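Local coordinates for cobalamin biosynthesis protein CobN (Mycobacterium tuberculosis, PDB 7C6O), which is the large, catalytic subunit of cobaltochelatase, which probably carries out the ATP-dependent insertion of cobalt into the corrin ring during cobalamin biosynthesis, at residues V881-W886 with A1058-T1063; D1067-D1072 with D1148-Y1153; A1094-D1099 with T1108-E1113. All blocks are in the same frame, centred on the assembly; numbering follows the deposited sequence.

Interaction 1 (V881-W886 with A1058-T1063)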
ATOM      1  N   VAL A 881      24.668  -0.849   8.390  1.00 15.97           N
ATOM      2  CA  VAL A 881      23.652  -1.802   7.964  1.00 16.27           C
ATOM      3  C   VAL A 881      22.886  -1.185   6.804  1.00 14.68           C
ATOM      4  O   VAL A 881      22.454  -0.030   6.884  1.00 17.33           O
ATOM      5  CB  VAL A 881      22.696  -2.160   9.117  1.00 17.38           C
ATOM      6  CG1 VAL A 881      21.546  -3.018   8.610  1.00 14.39           C
ATOM      7  CG2 VAL A 881      23.452  -2.864  10.240  1.00 17.22           C
ATOM      8  N   GLY A 882      22.734  -1.946   5.723  1.00 14.05           N
ATOM      9  CA  GLY A 882      21.855  -1.566   4.632  1.00 13.21           C
ATOM     10  C   GLY A 882      20.544  -2.316   4.765  1.00 14.43           C
ATOM     11  O   GLY A 882      20.532  -3.539   4.919  1.00 15.08           O
ATOM     12  N   LEU A 883      19.441  -1.571   4.722  1.00 12.89           N
ATOM     13  CA  LEU A 883      18.118  -2.147   4.934  1.00 14.02           C
ATOM     14  C   LEU A 883      17.171  -1.695   3.835  1.00 16.92           C
ATOM     15  O   LEU A 883      17.084  -0.500   3.535  1.00 17.65           O
ATOM     16  CB  LEU A 883      17.557  -1.752   6.303  1.00 14.52           C
ATOM     17  CG  LEU A 883      16.191  -2.341   6.671  1.00 11.10           C
ATOM     18  CD1 LEU A 883      16.302  -3.846   6.906  1.00 12.32           C
ATOM     19  CD2 LEU A 883      15.603  -1.642   7.894  1.00 12.48           C
ATOM     20  N   SER A 884      16.456  -2.651   3.243  1.00 13.88           N
ATOM     21  CA  SER A 884      15.412  -2.349   2.275  1.00 11.37           C
ATOM     22  C   SER A 884      14.070  -2.289   2.992  1.00 12.82           C
ATOM     23  O   SER A 884      13.732  -3.188   3.768  1.00 12.48           O
ATOM     24  CB  SER A 884      15.384  -3.399   1.163  1.00 12.34           C
ATOM     25  OG  SER A 884      16.573  -3.354   0.395  1.00 15.45           O
ATOM     26  N   VAL A 885      13.307  -1.227   2.732  1.00 13.10           N
ATOM     27  CA  VAL A 885      12.103  -0.915   3.497  1.00 14.53           C
ATOM     28  C   VAL A 885      10.953  -0.689   2.526  1.00 14.39           C
ATOM     29  O   VAL A 885      11.045   0.174   1.644  1.00 13.62           O
ATOM     30  CB  VAL A 885      12.306   0.320   4.392  1.00 19.35           C
ATOM     31  CG1 VAL A 885      11.005   0.713   5.058  1.00 22.61           C
ATOM     32  CG2 VAL A 885      13.385   0.048   5.435  1.00 16.95           C
ATOM     33  N   TRP A 886       9.866  -1.439   2.703  1.00 12.97           N
ATOM     34  CA  TRP A 886       8.713  -1.389   1.817  1.00 14.15           C
ATOM     35  C   TRP A 886       7.494  -0.825   2.536  1.00 15.48           C
ATOM     36  O   TRP A 886       7.324  -1.004   3.746  1.00 12.66           O
ATOM     37  CB  TRP A 886       8.366  -2.778   1.278  1.00 13.91           C
ATOM     38  CG  TRP A 886       9.414  -3.389   0.406  1.00 12.61           C
ATOM     39  CD1 TRP A 886      10.392  -2.738  -0.287  1.00 12.73           C
ATOM     40  CD2 TRP A 886       9.591  -4.785   0.138  1.00 11.10           C
ATOM     41  NE1 TRP A 886      11.167  -3.643  -0.974  1.00 14.60           N
ATOM     42  CE2 TRP A 886      10.695  -4.907  -0.730  1.00 12.81           C
ATOM     43  CE3 TRP A 886       8.926  -5.944   0.549  1.00 14.64           C
ATOM     44  CZ2 TRP A 886      11.146  -6.142  -1.195  1.00 12.43           C
ATOM     45  CZ3 TRP A 886       9.374  -7.168   0.086  1.00 15.77           C
ATOM     46  CH2 TRP A 886      10.472  -7.257  -0.778  1.00 13.04           C
ATOM     47  N   ALA A1058      20.435  -6.232   4.813  1.00 15.68           N
ATOM     48  CA  ALA A1058      19.357  -6.878   5.545  1.00 15.69           C
ATOM     49  C   ALA A1058      18.017  -6.663   4.855  1.00 15.31           C
ATOM     50  O   ALA A1058      17.766  -5.617   4.252  1.00 14.72           O
ATOM     51  CB  ALA A1058      19.282  -6.359   6.988  1.00 14.83           C
ATOM     52  N   LYS A1059      17.164  -7.679   4.950  1.00 14.51           N
ATOM     53  CA  LYS A1059      15.772  -7.601   4.536  1.00 12.25           C
ATOM     54  C   LYS A1059      14.952  -8.399   5.534  1.00 11.17           C
ATOM     55  O   LYS A1059      15.381  -9.465   5.981  1.00 11.66           O
ATOM     56  CB  LYS A1059      15.556  -8.151   3.119  1.00 12.16           C
ATOM     57  CG  LYS A1059      14.106  -8.077   2.645  1.00 14.13           C
ATOM     58  CD  LYS A1059      13.657  -6.630   2.514  1.00 13.02           C
ATOM     59  CE  LYS A1059      12.182  -6.518   2.142  1.00 15.50           C
ATOM     60  NZ  LYS A1059      11.255  -6.742   3.292  1.00 15.39           N
ATOM     61  N   ASN A1060      13.784  -7.886   5.892  1.00  8.94           N
ATOM     62  CA  ASN A1060      12.945  -8.549   6.877  1.00 11.58           C
ATOM     63  C   ASN A1060      11.793  -9.275   6.196  1.00 14.64           C
ATOM     64  O   ASN A1060      11.213  -8.774   5.229  1.00 16.28           O
ATOM     65  CB  ASN A1060      12.423  -7.544   7.901  1.00 13.99           C
ATOM     66  CG  ASN A1060      13.539  -6.939   8.734  1.00 14.37           C
ATOM     67  OD1 ASN A1060      14.531  -7.607   9.036  1.00 14.72           O
ATOM     68  ND2 ASN A1060      13.390  -5.674   9.101  1.00 13.53           N
ATOM     69  N   THR A1061      11.493 -10.477   6.689  1.00 15.70           N
ATOM     70  CA  THR A1061      10.365 -11.282   6.231  1.00 16.33           C
ATOM     71  C   THR A1061       9.310 -11.224   7.325  1.00 14.54           C
ATOM     72  O   THR A1061       9.489 -11.810   8.397  1.00 15.30           O
ATOM     73  CB  THR A1061      10.786 -12.721   5.944  1.00 19.78           C
ATOM     74  OG1 THR A1061      11.333 -13.305   7.134  1.00 18.63           O
ATOM     75  CG2 THR A1061      11.831 -12.758   4.847  1.00 20.55           C
ATOM     76  N   ASP A1062       8.209 -10.526   7.055  1.00 14.29           N
ATOM     77  CA  ASP A1062       7.203 -10.233   8.061  0.60 17.40           C
ATOM     78  C   ASP A1062       5.891 -10.975   7.858  1.00 20.71           C
ATOM     79  O   ASP A1062       5.000 -10.864   8.707  1.00 23.27           O
ATOM     80  CB  ASP A1062       6.931  -8.723   8.092  0.60 19.18           C
ATOM     81  CG  ASP A1062       6.881  -8.114   6.700  0.60 19.72           C
ATOM     82  OD1 ASP A1062       6.574  -8.839   5.730  0.60 19.87           O
ATOM     83  OD2 ASP A1062       7.165  -6.907   6.575  0.60 20.69           O
ATOM     84  N   THR A1063       5.734 -11.707   6.758  1.00 18.53           N
ATOM     85  CA  THR A1063       4.491 -12.419   6.497  1.00 19.92           C
ATOM     86  C   THR A1063       4.812 -13.842   6.060  1.00 20.47           C
ATOM     87  O   THR A1063       5.823 -14.088   5.397  1.00 17.83           O
ATOM     88  CB  THR A1063       3.630 -11.674   5.447  1.00 22.50           C
ATOM     89  OG1 THR A1063       2.250 -11.705   5.840  1.00 23.44           O
ATOM     90  CG2 THR A1063       3.772 -12.285   4.062  1.00 23.27           C
TER
HETATM   91  O   HOH W   1      18.450  -4.960   1.611  1.00 15.42           O
HETATM   92  O   HOH W   2      12.928  -5.037   5.597  1.00 15.60           O
HETATM   93  O   HOH W   3      10.147  -4.075   4.035  1.00 16.25           O
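Trp-886 turns one face of its indole to Lys-1059. The lysine CE lies over the six-membered ring, 3.3 Å from its centroid and 5° off the normal, a CH-pi contact. The charged NZ follows in a cation-pi contact, 3.9 Å from the same centroid. Tyr-1074 and Tyr-1077 of helix 1072-1089 also pack edge-to-face with the indole. The lysine and tryptophan side chains cross at about a right angle.

The lysine chain starts extended, with CG anti to the backbone N (chi1 -180°). It then bends at chi2 and chi4, which carries CD past the CB of Ser-884 and folds the amine back. NZ donates to the carbonyl O of the next residue, Asn-1060, at 2.8 Å and in the plane of that carbonyl. One water joins NZ to the backbone N of Trp-886. A second takes a weak bond from NZ and also links Ser-884 O to Asn-1060 N. The buried amine is therefore well supplied with acceptors.

The backbones meet as parallel strands that splay apart. Ala-1058 N donates to Gly-882 O at 2.7 Å. The return bond, Ser-884 N to Ala-1058 O, is weak at 3.4 Å. A water beside that weak bond joins Ser-884 OG to Ala-1058 O. Further on, the waters described above take the place of direct bonds. Leu-883 CD1 rests 3.9 Å from Ala-1058 CB, on the sheet face covered by helices 853-874 and 896-905. Asn-1060 ND2 also comes near Leu-883 CD1, but its polar partners are Asp-897 and Glu-900.

This is the parallel centre of a mixed eight-stranded sheet with helices on both faces. These two strands diverge at their C-terminal ends, where Trp-886 is the N-cap residue of helix 887-893. A parallel sheet between layers of helices is the arrangement of an alpha/beta fold.

Interaction 2 (D1067-D1072 with D1148-Y1153); sequences DIADSD and DYLFGY
Tyr-1149 and Asp-1072 meet side by side because of their first torsions. The tyrosine CG is anti to its carbonyl carbon (chi1 -56°), which sends the ring from helix 1136-1157 toward the loop. The aspartate CG sits between its own N and carbonyl carbon (chi1 53°), and the carboxylate runs along the ring toward the phenol end. The motif is a loop with an Asx turn that leads into helix 1072-1089 and packs on helix 1136-1157.

The loop lies against one face and one edge of the Tyr-1149 ring. Asp-1072 N lies over the centre of that face, 3.6 Å above the plane. This buried N has no hydrogen-bond partner in the model. At the ring edge Ala-1069 O and Asp-1070 O approach CD2 and CE2, each at 3.4 Å. Asp-1072 CB touches CE1 at 3.6 Å.

One helical turn on, Tyr-1153 meets Ile-1068. The carbonyl O of Ile-1068 lies in the ring plane at the edge, and the Ile-1068 and Tyr-1153 side chains cross at about a right angle. Tyr-1153 OH is hydrogen-bonded to His-1078 ND1. Between the two tyrosines, Ala-1069 CB packs on Leu-1150 CD2 at 3.8 Å.

In the Asx turn, Asp-1067 OD1 accepts from Ala-1069 N with its anti lone pair. Arg-1122 forms salt bridges with Asp-1067 and Asp-1070, and Arg-698 also pairs with Asp-1070. At the outer end, one water spans Tyr-1149 OH, at 2.6 Å, and Asp-1072 OD1.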
ATOM      1  N   ASP A1067       7.192 -16.507   0.656  1.00 17.38           N
ATOM      2  CA  ASP A1067       8.577 -16.524   1.115  1.00 14.98           C
ATOM      3  C   ASP A1067       9.465 -15.818   0.094  1.00 13.28           C
ATOM      4  O   ASP A1067       8.995 -15.304  -0.926  1.00 15.00           O
ATOM      5  CB  ASP A1067       9.060 -17.959   1.393  1.00 15.25           C
ATOM      6  CG  ASP A1067       8.888 -18.889   0.204  1.00 17.09           C
ATOM      7  OD1 ASP A1067       9.389 -18.572  -0.896  1.00 14.35           O
ATOM      8  OD2 ASP A1067       8.269 -19.964   0.381  1.00 17.19           O
ATOM      9  N   ILE A1068      10.771 -15.794   0.378  1.00 12.62           N
ATOM     10  CA  ILE A1068      11.693 -14.999  -0.429  1.00 13.88           C
ATOM     11  C   ILE A1068      11.922 -15.579  -1.814  1.00 16.73           C
ATOM     12  O   ILE A1068      12.486 -14.892  -2.675  1.00 18.70           O
ATOM     13  CB  ILE A1068      13.050 -14.822   0.284  1.00 12.49           C
ATOM     14  CG1 ILE A1068      13.738 -16.172   0.493  1.00 16.46           C
ATOM     15  CG2 ILE A1068      12.858 -14.104   1.608  1.00 14.92           C
ATOM     16  CD1 ILE A1068      15.204 -16.052   0.887  1.00 17.69           C
ATOM     17  N   ALA A1069      11.505 -16.821  -2.053  1.00 13.89           N
ATOM     18  CA  ALA A1069      11.526 -17.415  -3.382  1.00 14.98           C
ATOM     19  C   ALA A1069      10.155 -17.386  -4.045  1.00 16.96           C
ATOM     20  O   ALA A1069       9.983 -17.975  -5.117  1.00 16.38           O
ATOM     21  CB  ALA A1069      12.051 -18.852  -3.311  1.00 17.27           C
ATOM     22  N   ASP A1070       9.180 -16.710  -3.426  1.00 17.19           N
ATOM     23  CA  ASP A1070       7.822 -16.583  -3.942  1.00 22.60           C
ATOM     24  C   ASP A1070       7.549 -15.249  -4.614  1.00 20.60           C
ATOM     25  O   ASP A1070       6.547 -15.129  -5.328  1.00 20.86           O
ATOM     26  CB  ASP A1070       6.797 -16.755  -2.812  1.00 18.62           C
ATOM     27  CG  ASP A1070       6.387 -18.186  -2.616  1.00 26.68           C
ATOM     28  OD1 ASP A1070       6.484 -18.963  -3.589  1.00 30.31           O
ATOM     29  OD2 ASP A1070       5.962 -18.532  -1.493  1.00 32.15           O
ATOM     30  N   SER A1071       8.389 -14.244  -4.384  1.00 21.49           N
ATOM     31  CA  SER A1071       8.183 -12.918  -4.943  0.59 24.76           C
ATOM     32  C   SER A1071       9.500 -12.381  -5.476  1.00 23.57           C
ATOM     33  O   SER A1071      10.550 -12.551  -4.849  1.00 24.75           O
ATOM     34  CB  SER A1071       7.615 -11.941  -3.907  0.59 26.25           C
ATOM     35  OG  SER A1071       7.549 -10.628  -4.440  0.59 26.46           O
ATOM     36  N   ASP A1072       9.433 -11.730  -6.637  1.00 21.41           N
ATOM     37  CA  ASP A1072      10.622 -11.155  -7.250  1.00 20.78           C
ATOM     38  C   ASP A1072      11.206 -10.009  -6.433  1.00 14.87           C
ATOM     39  O   ASP A1072      12.380  -9.670  -6.615  1.00 17.65           O
ATOM     40  CB  ASP A1072      10.287 -10.653  -8.650  1.00 29.76           C
ATOM     41  CG  ASP A1072       9.089  -9.724  -8.654  1.00 36.18           C
ATOM     42  OD1 ASP A1072       7.949 -10.222  -8.534  1.00 39.21           O
ATOM     43  OD2 ASP A1072       9.293  -8.496  -8.743  1.00 38.83           O
ATOM     44  N   ASP A1148      12.596 -18.929 -11.269  1.00 11.69           N
ATOM     45  CA  ASP A1148      13.097 -17.622 -11.688  1.00 13.13           C
ATOM     46  C   ASP A1148      13.605 -16.810 -10.503  1.00 12.30           C
ATOM     47  O   ASP A1148      14.625 -16.118 -10.610  1.00 14.68           O
ATOM     48  CB  ASP A1148      12.000 -16.848 -12.422  1.00 13.98           C
ATOM     49  CG  ASP A1148      11.818 -17.297 -13.864  1.00 20.78           C
ATOM     50  OD1 ASP A1148      12.684 -18.029 -14.387  1.00 19.46           O
ATOM     51  OD2 ASP A1148      10.797 -16.913 -14.474  1.00 24.23           O
ATOM     52  N   TYR A1149      12.906 -16.871  -9.368  1.00 10.32           N
ATOM     53  CA  TYR A1149      13.279 -16.034  -8.235  1.00 11.15           C
ATOM     54  C   TYR A1149      14.487 -16.600  -7.502  1.00 12.19           C
ATOM     55  O   TYR A1149      15.329 -15.840  -7.014  1.00 13.37           O
ATOM     56  CB  TYR A1149      12.086 -15.864  -7.291  1.00 10.87           C
ATOM     57  CG  TYR A1149      10.861 -15.296  -7.983  1.00 15.91           C
ATOM     58  CD1 TYR A1149      10.986 -14.521  -9.133  1.00 15.54           C
ATOM     59  CD2 TYR A1149       9.582 -15.546  -7.498  1.00 18.50           C
ATOM     60  CE1 TYR A1149       9.875 -14.009  -9.777  1.00 17.86           C
ATOM     61  CE2 TYR A1149       8.462 -15.033  -8.137  1.00 18.29           C
ATOM     62  CZ  TYR A1149       8.617 -14.268  -9.274  1.00 19.87           C
ATOM     63  OH  TYR A1149       7.510 -13.756  -9.914  1.00 22.40           O
ATOM     64  N   LEU A1150      14.597 -17.929  -7.421  1.00 12.95           N
ATOM     65  CA  LEU A1150      15.837 -18.528  -6.945  1.00 12.93           C
ATOM     66  C   LEU A1150      17.004 -18.148  -7.848  1.00 11.82           C
ATOM     67  O   LEU A1150      18.092 -17.818  -7.361  1.00 11.48           O
ATOM     68  CB  LEU A1150      15.694 -20.048  -6.862  1.00 13.95           C
ATOM     69  CG  LEU A1150      14.832 -20.581  -5.718  1.00 14.88           C
ATOM     70  CD1 LEU A1150      14.711 -22.095  -5.811  1.00 14.24           C
ATOM     71  CD2 LEU A1150      15.412 -20.169  -4.369  1.00 14.79           C
ATOM     72  N   PHE A1151      16.790 -18.181  -9.166  1.00 12.05           N
ATOM     73  CA  PHE A1151      17.816 -17.738 -10.104  1.00 12.69           C
ATOM     74  C   PHE A1151      18.185 -16.279  -9.858  1.00 12.24           C
ATOM     75  O   PHE A1151      19.370 -15.923  -9.839  1.00 13.02           O
ATOM     76  CB  PHE A1151      17.326 -17.938 -11.541  1.00 14.26           C
ATOM     77  CG  PHE A1151      18.278 -17.423 -12.593  1.00 15.58           C
ATOM     78  CD1 PHE A1151      19.269 -18.243 -13.111  1.00 15.16           C
ATOM     79  CD2 PHE A1151      18.174 -16.124 -13.072  1.00 16.36           C
ATOM     80  CE1 PHE A1151      20.142 -17.777 -14.081  1.00 16.18           C
ATOM     81  CE2 PHE A1151      19.046 -15.652 -14.040  1.00 16.52           C
ATOM     82  CZ  PHE A1151      20.030 -16.480 -14.545  1.00 16.79           C
ATOM     83  N   GLY A1152      17.179 -15.421  -9.672  1.00 14.33           N
ATOM     84  CA  GLY A1152      17.456 -14.015  -9.420  1.00 14.52           C
ATOM     85  C   GLY A1152      18.287 -13.799  -8.170  1.00 14.00           C
ATOM     86  O   GLY A1152      19.228 -13.001  -8.166  1.00 10.45           O
ATOM     87  N   TYR A1153      17.959 -14.519  -7.095  1.00 13.95           N
ATOM     88  CA  TYR A1153      18.735 -14.424  -5.864  1.00 12.52           C
ATOM     89  C   TYR A1153      20.121 -15.036  -6.024  1.00 13.54           C
ATOM     90  O   TYR A1153      21.072 -14.596  -5.368  1.00 11.83           O
ATOM     91  CB  TYR A1153      17.981 -15.112  -4.727  1.00 13.97           C
ATOM     92  CG  TYR A1153      17.517 -14.203  -3.610  1.00 13.52           C
ATOM     93  CD1 TYR A1153      16.223 -14.296  -3.116  1.00 13.07           C
ATOM     94  CD2 TYR A1153      18.376 -13.277  -3.029  1.00 11.39           C
ATOM     95  CE1 TYR A1153      15.787 -13.483  -2.086  1.00 12.25           C
ATOM     96  CE2 TYR A1153      17.949 -12.457  -1.993  1.00 12.85           C
ATOM     97  CZ  TYR A1153      16.650 -12.570  -1.526  1.00 14.08           C
ATOM     98  OH  TYR A1153      16.207 -11.771  -0.496  1.00 15.13           O
TER
HETATM   99  O   HOH W   4       7.157 -11.640 -11.352  1.00 35.63           O

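Interaction 3 (A1094-D1099 with T1108-E1113); sequences AAYIGD and TRTLSE
Ile-1097 and Arg-1109 form the hydrogen-bonded pair of an antiparallel beta hairpin, whose second strand runs straight into helix 1111-1123. Ile-1097 N donates to Arg-1109 O at 2.7 Å, and Arg-1109 N donates back to Ile-1097 O at 3.1 Å. A third backbone bond, Leu-1111 N to Ala-1095 O, comes from the first residue of the helix. Its donor is tilted 32° from the carbonyl plane, as the chain is already leaving the strand.

Capping follows at the same junction. Thr-1110 and Glu-1113 form a capping box: Thr-1110 OG1 accepts from Glu-1113 N, and Glu-1113 OE1 accepts from Thr-1110 N.

Apolar contacts lie on both sheet faces. Toward helix 1072-1089, Ala-1095 CB meets Leu-1111 CB at 3.8 Å, and Ile-1097 CG1 is near Leu-1111 CD1. Toward helix 853-874, the Tyr-1096 ring passes obliquely by the CG2 methyls of Thr-1108 and Thr-1110.

Arg-1109 and Asp-1099 form a salt bridge. Thr-1101 OG1 bonds to the aspartate OD1, while Arg-1064 and Arg-1107 also pair with OD2. Glu-1114 pairs with Arg-1109 NH1. The arginine chain bends at chi3 (69°), which turns its end back toward the aspartate. The guanidinium and carboxylate planes are 71° apart. NH1 and NH2 both grip the one oxygen OD2, each at 3.2 Å; NH2 meets its anti lone pair, while NH1 comes from above the carboxylate plane.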
ATOM      1  N   ALA A1094      27.873  -9.190   4.264  1.00 17.99           N
ATOM      2  CA  ALA A1094      26.991 -10.167   4.883  1.00 17.62           C
ATOM      3  C   ALA A1094      25.556  -9.880   4.457  1.00 18.87           C
ATOM      4  O   ALA A1094      25.166  -8.729   4.241  1.00 18.12           O
ATOM      5  CB  ALA A1094      27.122 -10.124   6.406  1.00 14.00           C
ATOM      6  N   ALA A1095      24.770 -10.941   4.298  1.00 16.34           N
ATOM      7  CA  ALA A1095      23.378 -10.819   3.873  1.00 14.31           C
ATOM      8  C   ALA A1095      22.514 -11.547   4.891  1.00 14.86           C
ATOM      9  O   ALA A1095      22.578 -12.776   4.995  1.00 15.34           O
ATOM     10  CB  ALA A1095      23.175 -11.381   2.467  1.00 15.24           C
ATOM     11  N   TYR A1096      21.724 -10.794   5.650  1.00 14.26           N
ATOM     12  CA  TYR A1096      20.896 -11.346   6.711  1.00 15.74           C
ATOM     13  C   TYR A1096      19.420 -11.190   6.378  1.00 15.37           C
ATOM     14  O   TYR A1096      19.013 -10.240   5.703  1.00 12.52           O
ATOM     15  CB  TYR A1096      21.159 -10.657   8.055  1.00 13.22           C
ATOM     16  CG  TYR A1096      22.496 -10.951   8.697  1.00 11.40           C
ATOM     17  CD1 TYR A1096      23.400 -11.832   8.118  1.00 13.32           C
ATOM     18  CD2 TYR A1096      22.848 -10.346   9.899  1.00 15.06           C
ATOM     19  CE1 TYR A1096      24.622 -12.097   8.715  1.00 16.13           C
ATOM     20  CE2 TYR A1096      24.066 -10.601  10.500  1.00 16.91           C
ATOM     21  CZ  TYR A1096      24.947 -11.476   9.906  1.00 18.59           C
ATOM     22  OH  TYR A1096      26.159 -11.727  10.511  1.00 21.44           O
ATOM     23  N   ILE A1097      18.623 -12.127   6.884  1.00 16.18           N
ATOM     24  CA  ILE A1097      17.168 -12.055   6.854  1.00 14.90           C
ATOM     25  C   ILE A1097      16.689 -11.872   8.288  1.00 14.33           C
ATOM     26  O   ILE A1097      16.987 -12.701   9.157  1.00 15.79           O
ATOM     27  CB  ILE A1097      16.545 -13.313   6.229  1.00 14.59           C
ATOM     28  CG1 ILE A1097      16.822 -13.370   4.725  1.00 14.69           C
ATOM     29  CG2 ILE A1097      15.049 -13.372   6.514  1.00 15.57           C
ATOM     30  CD1 ILE A1097      16.124 -12.290   3.935  1.00 15.03           C
ATOM     31  N   GLY A1098      15.961 -10.790   8.541  1.00 12.33           N
ATOM     32  CA  GLY A1098      15.317 -10.625   9.830  1.00 12.79           C
ATOM     33  C   GLY A1098      13.924 -11.220   9.810  1.00 16.67           C
ATOM     34  O   GLY A1098      13.082 -10.800   9.013  1.00 16.75           O
ATOM     35  N   ASP A1099      13.664 -12.204  10.665  1.00 15.61           N
ATOM     36  CA  ASP A1099      12.382 -12.905  10.681  1.00 14.83           C
ATOM     37  C   ASP A1099      11.492 -12.248  11.730  1.00 14.66           C
ATOM     38  O   ASP A1099      11.629 -12.509  12.928  1.00 19.20           O
ATOM     39  CB  ASP A1099      12.581 -14.393  10.961  1.00 13.86           C
ATOM     40  CG  ASP A1099      11.296 -15.200  10.819  1.00 17.13           C
ATOM     41  OD1 ASP A1099      10.211 -14.599  10.670  1.00 18.30           O
ATOM     42  OD2 ASP A1099      11.375 -16.448  10.856  1.00 16.83           O
ATOM     43  N   THR A1108      17.198 -13.775  13.609  1.00 18.73           N
ATOM     44  CA  THR A1108      18.005 -13.367  12.469  1.00 16.89           C
ATOM     45  C   THR A1108      18.757 -14.578  11.938  1.00 22.58           C
ATOM     46  O   THR A1108      19.303 -15.370  12.712  1.00 25.55           O
ATOM     47  CB  THR A1108      18.996 -12.256  12.855  1.00 20.42           C
ATOM     48  OG1 THR A1108      18.273 -11.112  13.324  1.00 20.69           O
ATOM     49  CG2 THR A1108      19.851 -11.847  11.661  1.00 18.68           C
ATOM     50  N   ARG A1109      18.763 -14.732  10.618  1.00 17.00           N
ATOM     51  CA  ARG A1109      19.543 -15.780   9.983  1.00 20.08           C
ATOM     52  C   ARG A1109      20.177 -15.218   8.721  1.00 17.36           C
ATOM     53  O   ARG A1109      19.795 -14.150   8.235  1.00 17.43           O
ATOM     54  CB  ARG A1109      18.683 -17.016   9.674  1.00 22.92           C
ATOM     55  CG  ARG A1109      17.521 -16.771   8.734  1.00 23.62           C
ATOM     56  CD  ARG A1109      16.630 -18.011   8.654  1.00 27.37           C
ATOM     57  NE  ARG A1109      15.907 -18.243   9.901  1.00 26.27           N
ATOM     58  CZ  ARG A1109      14.646 -17.874  10.118  1.00 25.27           C
ATOM     59  NH1 ARG A1109      13.954 -17.262   9.168  1.00 20.24           N
ATOM     60  NH2 ARG A1109      14.076 -18.123  11.288  1.00 27.17           N
ATOM     61  N   THR A1110      21.172 -15.934   8.206  1.00 17.35           N
ATOM     62  CA  THR A1110      21.806 -15.497   6.975  1.00 17.12           C
ATOM     63  C   THR A1110      20.891 -15.776   5.786  1.00 15.71           C
ATOM     64  O   THR A1110      19.949 -16.572   5.864  1.00 14.91           O
ATOM     65  CB  THR A1110      23.155 -16.191   6.771  1.00 17.53           C
ATOM     66  OG1 THR A1110      22.950 -17.584   6.505  1.00 14.83           O
ATOM     67  CG2 THR A1110      24.033 -16.038   8.011  1.00 18.34           C
ATOM     68  N   LEU A1111      21.171 -15.091   4.676  1.00 13.88           N
ATOM     69  CA  LEU A1111      20.417 -15.332   3.450  1.00 13.64           C
ATOM     70  C   LEU A1111      20.596 -16.766   2.967  1.00 14.47           C
ATOM     71  O   LEU A1111      19.647 -17.386   2.472  1.00 14.83           O
ATOM     72  CB  LEU A1111      20.844 -14.337   2.370  1.00 13.83           C
ATOM     73  CG  LEU A1111      20.193 -14.459   0.990  1.00 14.28           C
ATOM     74  CD1 LEU A1111      18.677 -14.388   1.100  1.00 12.25           C
ATOM     75  CD2 LEU A1111      20.721 -13.369   0.067  1.00 11.73           C
ATOM     76  N   SER A1112      21.804 -17.315   3.104  1.00 16.22           N
ATOM     77  CA  SER A1112      22.019 -18.710   2.723  1.00 19.67           C
ATOM     78  C   SER A1112      21.170 -19.649   3.572  1.00 18.38           C
ATOM     79  O   SER A1112      20.584 -20.607   3.052  1.00 15.95           O
ATOM     80  CB  SER A1112      23.497 -19.073   2.846  1.00 21.55           C
ATOM     81  OG  SER A1112      23.684 -20.459   2.612  1.00 25.39           O
ATOM     82  N   GLU A1113      21.090 -19.385   4.881  1.00 14.41           N
ATOM     83  CA  GLU A1113      20.264 -20.204   5.763  1.00 17.39           C
ATOM     84  C   GLU A1113      18.790 -20.106   5.391  1.00 16.23           C
ATOM     85  O   GLU A1113      18.083 -21.119   5.355  1.00 16.77           O
ATOM     86  CB  GLU A1113      20.474 -19.785   7.222  1.00 17.26           C
ATOM     87  CG  GLU A1113      21.807 -20.228   7.812  1.00 20.44           C
ATOM     88  CD  GLU A1113      22.090 -19.609   9.172  1.00 25.67           C
ATOM     89  OE1 GLU A1113      21.423 -18.618   9.540  1.00 21.98           O
ATOM     90  OE2 GLU A1113      22.989 -20.113   9.877  1.00 29.24           O
TER

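From the N terminus, strand 880-885 comes first. Interaction 1 closes a long loop when strand 1056-1061 pairs beside it. The chain then leaves the sheet, and 1067-1072 opens interaction 2. Helix 1072-1089 leads to hairpin 1094-1110, where interaction 3 closes a short loop. Interaction 3 is nested inside the loop that interaction 2 closes at helix 1136-1157. Interactions 1 and 3 share one sheet, since strands 1056-1061 and 1094-1099 are neighbours; Lys-1059 and Thr-1061 probably hydrogen-bond to Gly-1098. Thr-1061 packs on Ile-1068, joining interactions 1 and 2. Leu-1111 touches Ile-1068 and Tyr-1153, joining interactions 2 and 3.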